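Local coordinates for protein Asp/Glu-specific dipeptidyl-peptidase (Flavobacterium psychrophilum, PDB 5JXF) that removes dipeptides from the N-terminus of oligopeptides as a serine peptidase of family S46, strictly specific for Asp or Glu at the P1 position, at residues T416-G422 with Y500-V506; F440-K444 with G517-L523; P626-L632 with F708-F713. All coordinates share one frame; numbering follows the deposited sequence.

Contact 1: residues T416-G422 with Y500-V506; sequences TELLSLG and YSKSKLV
Leu418 reaches from the first turn of helix 417-435 onto the ring of Tyr500. Its CB sits 3.4 Å from Tyr500 OH, so the contact begins at the phenol end of the ring. CG passes over the same side, near Tyr500 CE2. With CG anti to the backbone N (chi1 178°), the chain runs out from the helix toward the 500-506 loop. CD1 has the most partners. It lies over one ring face, 3.9 Å from the centroid of Tyr500 and 25° off the ring normal, a CH-pi contact offset toward the rim. The same methyl also meets Val506 CG1 at 3.9 Å and lies near Leu505 CB and Ser503 OG. Thr416 CG2 adds a second carbon beside the phenol oxygen.

Leu505 packs one turn further along the helix. Its CD1 touches Gly422 CA at 3.6 Å. Gly422 has no side chain, so this methyl lies directly against the helix backbone. Leu505 CD2 meets Leu421 CD2 at 3.9 Å, and Phe511 touches both leucines from helix 508-514.

Tyr500 OH and Ser503 OG both have polar partners. Tyr500 OH is hydrogen-bonded to Asp463, whose carboxylate also takes the backbone N-H groups of Glu417 and Leu418 at the helix start. Ser503 OG accepts from Leu505 N at 3.2 Å and pairs with Asp529. That bond from Leu505 N makes an ST turn, which shapes the loop carrying Leu505. This is loop-to-helix packing in the helical part of the S46 fold, away from the catalytic site.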
loop_
_atom_site.group_PDB
_atom_site.type_symbol
_atom_site.label_atom_id
_atom_site.label_comp_id
_atom_site.label_asym_id
_atom_site.label_seq_id
_atom_site.Cartn_x
_atom_site.Cartn_y
_atom_site.Cartn_z
ATOM N N THR A 416 19.407 -24.846 0.750
ATOM C CA THR A 416 19.136 -26.260 0.999
ATOM C C THR A 416 20.104 -26.802 2.042
ATOM O O THR A 416 21.302 -26.955 1.769
ATOM C CB THR A 416 19.262 -27.093 -0.264
ATOM O OG1 THR A 416 18.613 -26.421 -1.350
ATOM C CG2 THR A 416 18.642 -28.457 -0.043
ATOM N N GLU A 417 19.586 -27.100 3.228
ATOM C CA GLU A 417 20.435 -27.342 4.390
ATOM C C GLU A 417 21.221 -28.651 4.296
ATOM O O GLU A 417 22.312 -28.754 4.851
ATOM C CB GLU A 417 19.588 -27.307 5.671
ATOM C CG GLU A 417 18.949 -25.936 5.938
ATOM C CD GLU A 417 18.014 -25.923 7.141
ATOM O OE1 GLU A 417 18.429 -25.409 8.200
ATOM O OE2 GLU A 417 16.866 -26.414 7.028
ATOM N N LEU A 418 20.685 -29.639 3.585
ATOM C CA LEU A 418 21.392 -30.905 3.415
ATOM C C LEU A 418 22.562 -30.762 2.440
ATOM O O LEU A 418 23.646 -31.290 2.680
ATOM C CB LEU A 418 20.444 -32.009 2.938
ATOM C CG LEU A 418 21.099 -33.373 2.681
ATOM C CD1 LEU A 418 20.266 -34.509 3.260
ATOM C CD2 LEU A 418 21.351 -33.609 1.195
ATOM N N LEU A 419 22.327 -30.058 1.338
ATOM C CA LEU A 419 23.371 -29.762 0.366
ATOM C C LEU A 419 24.451 -28.911 1.023
ATOM O O LEU A 419 25.639 -29.021 0.708
ATOM C CB LEU A 419 22.792 -29.030 -0.843
ATOM C CG LEU A 419 21.620 -29.692 -1.585
ATOM C CD1 LEU A 419 21.252 -28.877 -2.808
ATOM C CD2 LEU A 419 21.963 -31.122 -1.979
ATOM N N SER A 420 24.010 -28.056 1.938
ATOM C CA SER A 420 24.891 -27.183 2.685
ATOM C C SER A 420 25.877 -27.998 3.515
ATOM O O SER A 420 27.086 -27.745 3.485
ATOM C CB SER A 420 24.073 -26.256 3.580
ATOM O OG SER A 420 24.915 -25.399 4.321
ATOM N N LEU A 421 25.364 -28.987 4.242
ATOM C CA LEU A 421 26.222 -29.802 5.092
ATOM C C LEU A 421 27.140 -30.670 4.236
ATOM O O LEU A 421 28.312 -30.883 4.574
ATOM C CB LEU A 421 25.395 -30.670 6.041
ATOM C CG LEU A 421 26.251 -31.533 6.977
ATOM C CD1 LEU A 421 27.094 -30.665 7.899
ATOM C CD2 LEU A 421 25.401 -32.512 7.778
ATOM N N GLY A 422 26.605 -31.157 3.123
ATOM C CA GLY A 422 27.379 -31.950 2.188
ATOM C C GLY A 422 28.542 -31.166 1.617
ATOM O O GLY A 422 29.652 -31.680 1.514
ATOM N N TYR A 500 16.948 -37.975 1.066
ATOM C CA TYR A 500 16.781 -37.817 2.510
ATOM C C TYR A 500 16.403 -39.173 3.100
ATOM O O TYR A 500 16.181 -39.302 4.305
ATOM C CB TYR A 500 15.714 -36.758 2.819
ATOM C CG TYR A 500 16.172 -35.356 2.479
ATOM C CD1 TYR A 500 16.196 -34.925 1.160
ATOM C CD2 TYR A 500 16.563 -34.461 3.468
ATOM C CE1 TYR A 500 16.617 -33.661 0.827
ATOM C CE2 TYR A 500 16.984 -33.180 3.144
ATOM C CZ TYR A 500 17.013 -32.785 1.818
ATOM O OH TYR A 500 17.429 -31.515 1.468
ATOM N N SER A 501 16.334 -40.175 2.220
ATOM C CA SER A 501 16.123 -41.573 2.594
ATOM C C SER A 501 17.119 -42.006 3.629
ATOM O O SER A 501 16.789 -42.235 4.787
ATOM C CB SER A 501 16.265 -42.496 1.384
ATOM O OG SER A 501 17.340 -42.084 0.555
ATOM N N LYS A 502 18.357 -42.121 3.180
ATOM C CA LYS A 502 19.403 -42.694 3.992
ATOM C C LYS A 502 20.749 -42.087 3.655
ATOM O O LYS A 502 21.793 -42.729 3.782
ATOM C CB LYS A 502 19.392 -44.215 3.824
ATOM C CG LYS A 502 18.895 -44.936 5.179
ATOM C CD LYS A 502 19.978 -44.759 6.192
ATOM C CE LYS A 502 19.762 -45.776 7.365
ATOM N NZ LYS A 502 21.088 -45.665 8.065
ATOM N N SER A 503 20.693 -40.837 3.205
ATOM C CA SER A 503 21.799 -39.937 3.451
ATOM C C SER A 503 21.854 -39.844 4.954
ATOM O O SER A 503 20.822 -39.835 5.630
ATOM C CB SER A 503 21.613 -38.552 2.832
ATOM O OG SER A 503 22.565 -37.637 3.357
ATOM N N LYS A 504 23.069 -39.788 5.470
ATOM C CA LYS A 504 23.293 -39.851 6.897
ATOM C C LYS A 504 23.576 -38.409 7.357
ATOM O O LYS A 504 24.019 -38.141 8.472
ATOM C CB LYS A 504 24.399 -40.895 7.174
ATOM C CG LYS A 504 25.182 -40.800 8.475
ATOM C CD LYS A 504 25.557 -42.176 9.074
ATOM C CE LYS A 504 25.751 -43.270 8.050
ATOM N NZ LYS A 504 25.746 -44.597 8.726
ATOM N N LEU A 505 23.238 -37.472 6.471
ATOM C CA LEU A 505 23.345 -36.045 6.756
ATOM C C LEU A 505 22.033 -35.504 7.327
ATOM O O LEU A 505 21.999 -34.392 7.860
ATOM C CB LEU A 505 23.731 -35.269 5.490
ATOM C CG LEU A 505 25.071 -35.640 4.836
ATOM C CD1 LEU A 505 25.488 -34.646 3.754
ATOM C CD2 LEU A 505 26.170 -35.786 5.877
ATOM N N VAL A 506 20.959 -36.289 7.226
ATOM C CA VAL A 506 19.661 -35.871 7.762
ATOM C C VAL A 506 19.656 -35.805 9.292
ATOM O O VAL A 506 18.982 -34.966 9.875
ATOM C CB VAL A 506 18.506 -36.812 7.299
ATOM C CG1 VAL A 506 18.344 -36.770 5.785
ATOM C CG2 VAL A 506 18.727 -38.241 7.786
#

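Contact 2: residues F440-K444 with G517-L523; sequences FNDRK and GDAKAVL
Phe440 reaches from helix 437-450 toward the start of helix 519-528 and has the most surface buried in this contact. Its CG is anti to the backbone N (chi1 173°), which carries the ring across to the other segment. Ring atom CD2 meets Ala519 CB at 3.6 Å. Across the ring, at the para position, CE1 meets Leu523 CD2 at 3.5 Å. Val522 CG1 lies at the ring edge, in its plane, 3.9 Å from Phe440 CZ. Phe440 and Leu523 run past each other in opposite directions.

Ala519 is second in buried surface. Its CA is 6.4 Å from Asn441 CA, the nearest CA pair of the two segments. Phe432 of helix 417-435 also touches Ala519. Replacing Phe440 by an alanine is likely to open a gap against Ala519, Val522 and Leu523 and to deprive all three of their shared apolar partner.

Lys444 comes third, one turn on from Phe440. Its CD passes Val522 CG1 at 4.2 Å, and the chain then bends at chi3 (68°). The bend brings NZ back toward the loop before helix 519-528, where it is hydrogen-bonded to Leu515 O. Gly517 O is also close to this ammonium, but at a poor angle for a bond. Asn441 OD1 is buried over Ala519 and has no polar partner in the model.

The axes of the two short segments approach to 11.5 Å with 58° between their directions. The contact packs helix 437-450 obliquely against the start of helix 519-528, within the helical part of this S46 peptidase, with Phe440 as its main apolar contact.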
loop_
_atom_site.group_PDB
_atom_site.type_symbol
_atom_site.label_atom_id
_atom_site.label_comp_id
_atom_site.label_asym_id
_atom_site.label_seq_id
_atom_site.Cartn_x
_atom_site.Cartn_y
_atom_site.Cartn_z
ATOM N N PHE A 440 42.896 -32.467 8.926
ATOM C CA PHE A 440 41.598 -33.042 8.587
ATOM C C PHE A 440 40.793 -33.352 9.844
ATOM O O PHE A 440 39.675 -32.863 10.023
ATOM C CB PHE A 440 41.776 -34.316 7.746
ATOM C CG PHE A 440 40.493 -35.066 7.499
ATOM C CD1 PHE A 440 39.662 -34.716 6.447
ATOM C CD2 PHE A 440 40.117 -36.122 8.320
ATOM C CE1 PHE A 440 38.477 -35.401 6.223
ATOM C CE2 PHE A 440 38.934 -36.808 8.100
ATOM C CZ PHE A 440 38.116 -36.450 7.049
ATOM N N ASN A 441 41.377 -34.171 10.710
ATOM C CA ASN A 441 40.706 -34.613 11.919
ATOM C C ASN A 441 40.471 -33.491 12.922
ATOM O O ASN A 441 39.560 -33.575 13.742
ATOM C CB ASN A 441 41.501 -35.736 12.576
ATOM C CG ASN A 441 41.503 -37.009 11.752
ATOM O OD1 ASN A 441 40.473 -37.415 11.203
ATOM N ND2 ASN A 441 42.665 -37.650 11.663
ATOM N N ASP A 442 41.289 -32.445 12.865
ATOM C CA ASP A 442 41.067 -31.283 13.716
ATOM C C ASP A 442 39.807 -30.543 13.267
ATOM O O ASP A 442 38.911 -30.259 14.072
ATOM C CB ASP A 442 42.281 -30.348 13.699
ATOM C CG ASP A 442 43.321 -30.723 14.746
ATOM O OD1 ASP A 442 42.924 -31.198 15.831
ATOM O OD2 ASP A 442 44.530 -30.551 14.484
ATOM N N ARG A 443 39.736 -30.250 11.972
ATOM C CA ARG A 443 38.605 -29.510 11.431
ATOM C C ARG A 443 37.366 -30.390 11.265
ATOM O O ARG A 443 36.247 -29.877 11.179
ATOM C CB ARG A 443 38.990 -28.857 10.104
ATOM C CG ARG A 443 40.042 -27.775 10.282
ATOM C CD ARG A 443 40.359 -27.047 8.991
ATOM N NE ARG A 443 41.423 -26.062 9.189
ATOM C CZ ARG A 443 41.994 -25.365 8.212
ATOM N NH1 ARG A 443 41.607 -25.536 6.953
ATOM N NH2 ARG A 443 42.959 -24.495 8.494
ATOM N N LYS A 444 37.557 -31.707 11.231
ATOM C CA LYS A 444 36.414 -32.619 11.200
ATOM C C LYS A 444 35.716 -32.628 12.563
ATOM O O LYS A 444 34.490 -32.521 12.644
ATOM C CB LYS A 444 36.839 -34.040 10.813
ATOM C CG LYS A 444 35.668 -34.974 10.583
ATOM C CD LYS A 444 36.063 -36.429 10.643
ATOM C CE LYS A 444 36.474 -36.823 12.045
ATOM N NZ LYS A 444 36.961 -38.231 12.094
ATOM N N GLY A 517 36.027 -42.344 12.975
ATOM C CA GLY A 517 37.189 -43.123 12.572
ATOM C C GLY A 517 38.369 -42.315 12.055
ATOM O O GLY A 517 38.420 -41.095 12.211
ATOM N N ASP A 518 39.324 -43.006 11.434
ATOM C CA ASP A 518 40.524 -42.366 10.892
ATOM C C ASP A 518 40.209 -41.548 9.637
ATOM O O ASP A 518 39.096 -41.611 9.115
ATOM C CB ASP A 518 41.600 -43.414 10.589
ATOM C CG ASP A 518 41.101 -44.515 9.669
ATOM O OD1 ASP A 518 39.960 -44.401 9.165
ATOM O OD2 ASP A 518 41.855 -45.484 9.435
ATOM N N ALA A 519 41.201 -40.803 9.151
ATOM C CA ALA A 519 40.984 -39.778 8.125
ATOM C C ALA A 519 40.528 -40.324 6.794
ATOM O O ALA A 519 39.668 -39.716 6.165
ATOM C CB ALA A 519 42.231 -38.972 7.912
ATOM N N LYS A 520 41.138 -41.422 6.342
ATOM C CA LYS A 520 40.665 -42.124 5.151
ATOM C C LYS A 520 39.283 -42.714 5.453
ATOM O O LYS A 520 38.440 -41.978 5.916
ATOM C CB LYS A 520 41.665 -43.193 4.709
ATOM C CG LYS A 520 42.835 -42.626 3.911
ATOM N N ALA A 521 39.049 -44.005 5.203
ATOM C CA ALA A 521 37.789 -44.708 5.562
ATOM C C ALA A 521 36.544 -43.810 5.731
ATOM O O ALA A 521 35.539 -43.982 5.038
ATOM C CB ALA A 521 38.004 -45.524 6.835
ATOM N N VAL A 522 36.638 -42.865 6.672
ATOM C CA VAL A 522 35.706 -41.739 6.825
ATOM C C VAL A 522 35.530 -41.006 5.499
ATOM O O VAL A 522 34.410 -40.705 5.101
ATOM C CB VAL A 522 36.205 -40.719 7.898
ATOM C CG1 VAL A 522 35.608 -39.336 7.654
ATOM C CG2 VAL A 522 35.899 -41.207 9.305
ATOM N N LEU A 523 36.637 -40.729 4.812
ATOM C CA LEU A 523 36.579 -40.050 3.513
ATOM C C LEU A 523 35.944 -40.906 2.419
ATOM O O LEU A 523 35.413 -40.380 1.436
ATOM C CB LEU A 523 37.975 -39.598 3.056
ATOM C CG LEU A 523 38.492 -38.286 3.649
ATOM C CD1 LEU A 523 39.908 -37.975 3.155
ATOM C CD2 LEU A 523 37.526 -37.149 3.332
#

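Contact 3: residues P626-L632 with F708-F713; sequences PKKLIDL and FIVDKF
Phe713 and Phe708 point their ring edges at helix 627-635. Pro626 CB, Leu629 N and Leu632 CD1 all lie near the plane of the Phe713 ring. Leu629 N is in that plane, 3.7 Å from Phe713 CE1, and Pro626 CB is 3.9 Å from the same ring carbon. Lys628 comes in obliquely, its CB 3.5 Å from Phe713 CE1 and its CG near CD1. The Phe708 ring is also met at its edge. Leu629 CD1 lies in its plane, 3.8 Å from Phe708 CE2, and Leu632 CB meets CZ at 3.8 Å.

Leu632 fits between the two aromatic residues. Its CD1 reaches Phe708 CZ and also approaches the CB atoms of Phe713 and Lys712. The Phe713 side chain has CG anti to the backbone N (chi1 -179°), which sends its ring along the start of helix 627-635 toward Pro626.

One polar bond joins the segments. Lys628 NZ donates to Lys712 O over 2.9 Å, in the carbonyl plane, with a C=O...N angle of 158°. The lysine chain bends at chi2 and chi4 to get there, so its CB and CG lie against the Phe713 ring while its ammonium meets the backbone. Helix 703-713 ends here and has a wider pi-type turn at 709-713. The bond therefore gives a carbonyl near the helix end a side-chain donor.

Helix 217-220 borders the apolar side, with Ile219 touching Pro626, Leu629 and Ile709. Leu647 also touches Phe708. The two helix segments are 11.0 Å apart and nearly perpendicular, at 88°. This is near-orthogonal helix-helix packing between helices 627-635 and 703-713, which in sequence bracket strands 648-653, 665-667, 673-680 and 698-702 of an antiparallel sheet.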
loop_
_atom_site.group_PDB
_atom_site.type_symbol
_atom_site.label_atom_id
_atom_site.label_comp_id
_atom_site.label_asym_id
_atom_site.label_seq_id
_atom_site.Cartn_x
_atom_site.Cartn_y
_atom_site.Cartn_z
ATOM N N PRO A 626 0.420 -7.884 21.362
ATOM C CA PRO A 626 0.266 -8.438 22.711
ATOM C C PRO A 626 -0.872 -7.780 23.484
ATOM O O PRO A 626 -1.252 -6.637 23.194
ATOM C CB PRO A 626 1.609 -8.133 23.371
ATOM C CG PRO A 626 2.565 -8.079 22.253
ATOM C CD PRO A 626 1.811 -7.476 21.099
ATOM N N LYS A 627 -1.388 -8.501 24.475
ATOM C CA LYS A 627 -2.574 -8.070 25.202
ATOM C C LYS A 627 -2.233 -6.853 26.062
ATOM O O LYS A 627 -2.997 -5.886 26.103
ATOM C CB LYS A 627 -3.132 -9.220 26.053
ATOM C CG LYS A 627 -4.195 -8.812 27.064
ATOM C CD LYS A 627 -5.328 -8.082 26.354
ATOM C CE LYS A 627 -5.871 -6.917 27.146
ATOM N NZ LYS A 627 -6.638 -5.916 26.308
ATOM N N LYS A 628 -1.070 -6.897 26.713
ATOM C CA LYS A 628 -0.644 -5.836 27.627
ATOM C C LYS A 628 -0.448 -4.498 26.908
ATOM O O LYS A 628 -0.718 -3.437 27.462
ATOM C CB LYS A 628 0.652 -6.265 28.344
ATOM C CG LYS A 628 1.323 -5.211 29.229
ATOM C CD LYS A 628 0.441 -4.800 30.378
ATOM C CE LYS A 628 1.034 -3.662 31.199
ATOM N NZ LYS A 628 2.119 -4.095 32.110
ATOM N N LEU A 629 0.023 -4.551 25.669
ATOM C CA LEU A 629 0.260 -3.330 24.906
ATOM C C LEU A 629 -1.062 -2.685 24.511
ATOM O O LEU A 629 -1.196 -1.471 24.541
ATOM C CB LEU A 629 1.093 -3.608 23.658
ATOM C CG LEU A 629 1.482 -2.348 22.875
ATOM C CD1 LEU A 629 1.986 -1.249 23.812
ATOM C CD2 LEU A 629 2.527 -2.660 21.826
ATOM N N ILE A 630 -2.022 -3.507 24.118
ATOM C CA ILE A 630 -3.353 -3.003 23.779
ATOM C C ILE A 630 -4.004 -2.304 24.969
ATOM O O ILE A 630 -4.586 -1.230 24.807
ATOM C CB ILE A 630 -4.267 -4.136 23.258
ATOM C CG1 ILE A 630 -3.722 -4.645 21.923
ATOM C CG2 ILE A 630 -5.738 -3.656 23.120
ATOM C CD1 ILE A 630 -4.621 -5.608 21.197
ATOM N N ASP A 631 -3.886 -2.902 26.156
ATOM C CA ASP A 631 -4.351 -2.268 27.401
ATOM C C ASP A 631 -3.690 -0.931 27.668
ATOM O O ASP A 631 -4.355 0.022 28.071
ATOM C CB ASP A 631 -4.093 -3.161 28.622
ATOM C CG ASP A 631 -5.167 -4.180 28.837
ATOM O OD1 ASP A 631 -6.239 -4.064 28.194
ATOM O OD2 ASP A 631 -4.950 -5.089 29.673
ATOM N N LEU A 632 -2.369 -0.885 27.481
ATOM C CA LEU A 632 -1.624 0.330 27.746
ATOM C C LEU A 632 -2.093 1.413 26.796
ATOM O O LEU A 632 -2.244 2.567 27.192
ATOM C CB LEU A 632 -0.101 0.098 27.611
ATOM C CG LEU A 632 0.473 -0.740 28.752
ATOM C CD1 LEU A 632 1.854 -1.301 28.380
ATOM C CD2 LEU A 632 0.543 0.070 30.042
ATOM N N PHE A 708 9.516 2.992 27.219
ATOM C CA PHE A 708 8.128 2.588 27.459
ATOM C C PHE A 708 7.970 1.061 27.476
ATOM O O PHE A 708 7.312 0.503 28.351
ATOM C CB PHE A 708 7.196 3.189 26.394
ATOM C CG PHE A 708 5.770 2.727 26.501
ATOM C CD1 PHE A 708 4.881 3.353 27.374
ATOM C CD2 PHE A 708 5.309 1.676 25.729
ATOM C CE1 PHE A 708 3.559 2.926 27.474
ATOM C CE2 PHE A 708 3.985 1.253 25.815
ATOM C CZ PHE A 708 3.106 1.876 26.696
ATOM N N ILE A 709 8.581 0.382 26.515
ATOM C CA ILE A 709 8.407 -1.055 26.445
ATOM C C ILE A 709 9.152 -1.733 27.610
ATOM O O ILE A 709 8.608 -2.616 28.273
ATOM C CB ILE A 709 8.887 -1.596 25.105
ATOM C CG1 ILE A 709 7.947 -1.124 23.997
ATOM C CG2 ILE A 709 8.950 -3.114 25.133
ATOM C CD1 ILE A 709 6.581 -1.814 24.042
ATOM N N VAL A 710 10.384 -1.301 27.869
ATOM C CA VAL A 710 11.141 -1.801 29.013
ATOM C C VAL A 710 10.358 -1.617 30.321
ATOM O O VAL A 710 10.298 -2.503 31.196
ATOM C CB VAL A 710 12.501 -1.075 29.128
ATOM C CG1 VAL A 710 13.211 -1.497 30.398
ATOM C CG2 VAL A 710 13.344 -1.335 27.883
ATOM N N ASP A 711 9.732 -0.454 30.428
ATOM C CA ASP A 711 9.136 -0.015 31.670
ATOM C C ASP A 711 7.669 -0.438 31.819
ATOM O O ASP A 711 7.347 -1.295 32.647
ATOM C CB ASP A 711 9.260 1.506 31.761
ATOM C CG ASP A 711 8.800 2.057 33.074
ATOM O OD1 ASP A 711 8.157 1.323 33.850
ATOM O OD2 ASP A 711 9.087 3.245 33.331
ATOM N N LYS A 712 6.780 0.196 31.055
ATOM C CA LYS A 712 5.342 -0.013 31.247
ATOM C C LYS A 712 4.918 -1.418 30.853
ATOM O O LYS A 712 4.032 -1.996 31.474
ATOM C CB LYS A 712 4.535 1.012 30.454
ATOM C CG LYS A 712 4.550 2.399 31.071
ATOM C CD LYS A 712 3.653 2.448 32.322
ATOM C CE LYS A 712 3.582 3.856 32.873
ATOM N NZ LYS A 712 4.957 4.428 32.963
ATOM N N PHE A 713 5.570 -1.974 29.832
ATOM C CA PHE A 713 5.151 -3.262 29.307
ATOM C C PHE A 713 5.792 -4.410 30.086
ATOM O O PHE A 713 5.094 -5.317 30.547
ATOM C CB PHE A 713 5.480 -3.362 27.811
ATOM C CG PHE A 713 5.063 -4.669 27.175
ATOM C CD1 PHE A 713 3.764 -4.868 26.752
ATOM C CD2 PHE A 713 5.986 -5.698 26.998
ATOM C CE1 PHE A 713 3.378 -6.071 26.167
ATOM C CE2 PHE A 713 5.615 -6.906 26.425
ATOM C CZ PHE A 713 4.310 -7.093 25.995
#

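Overall arrangement
Contacts 1 and 2 lie on the same side of the chain's centre, in its helical part. Their centres are 19 Å apart and their nearest atoms about 9 Å. Helix 417-435, used by contact 1, is followed directly by helix 437-450, used by contact 2, and the segments of the two contacts alternate along the chain. Contact 3 comes later in the chain, among the elements that follow the helical part. Its centre is 44 Å from that of contact 1 and 54 Å from that of contact 2. All three lie away from the predicted charge-relay residues His101, Asp237 and Ser662 and from the bound Arg and Asp.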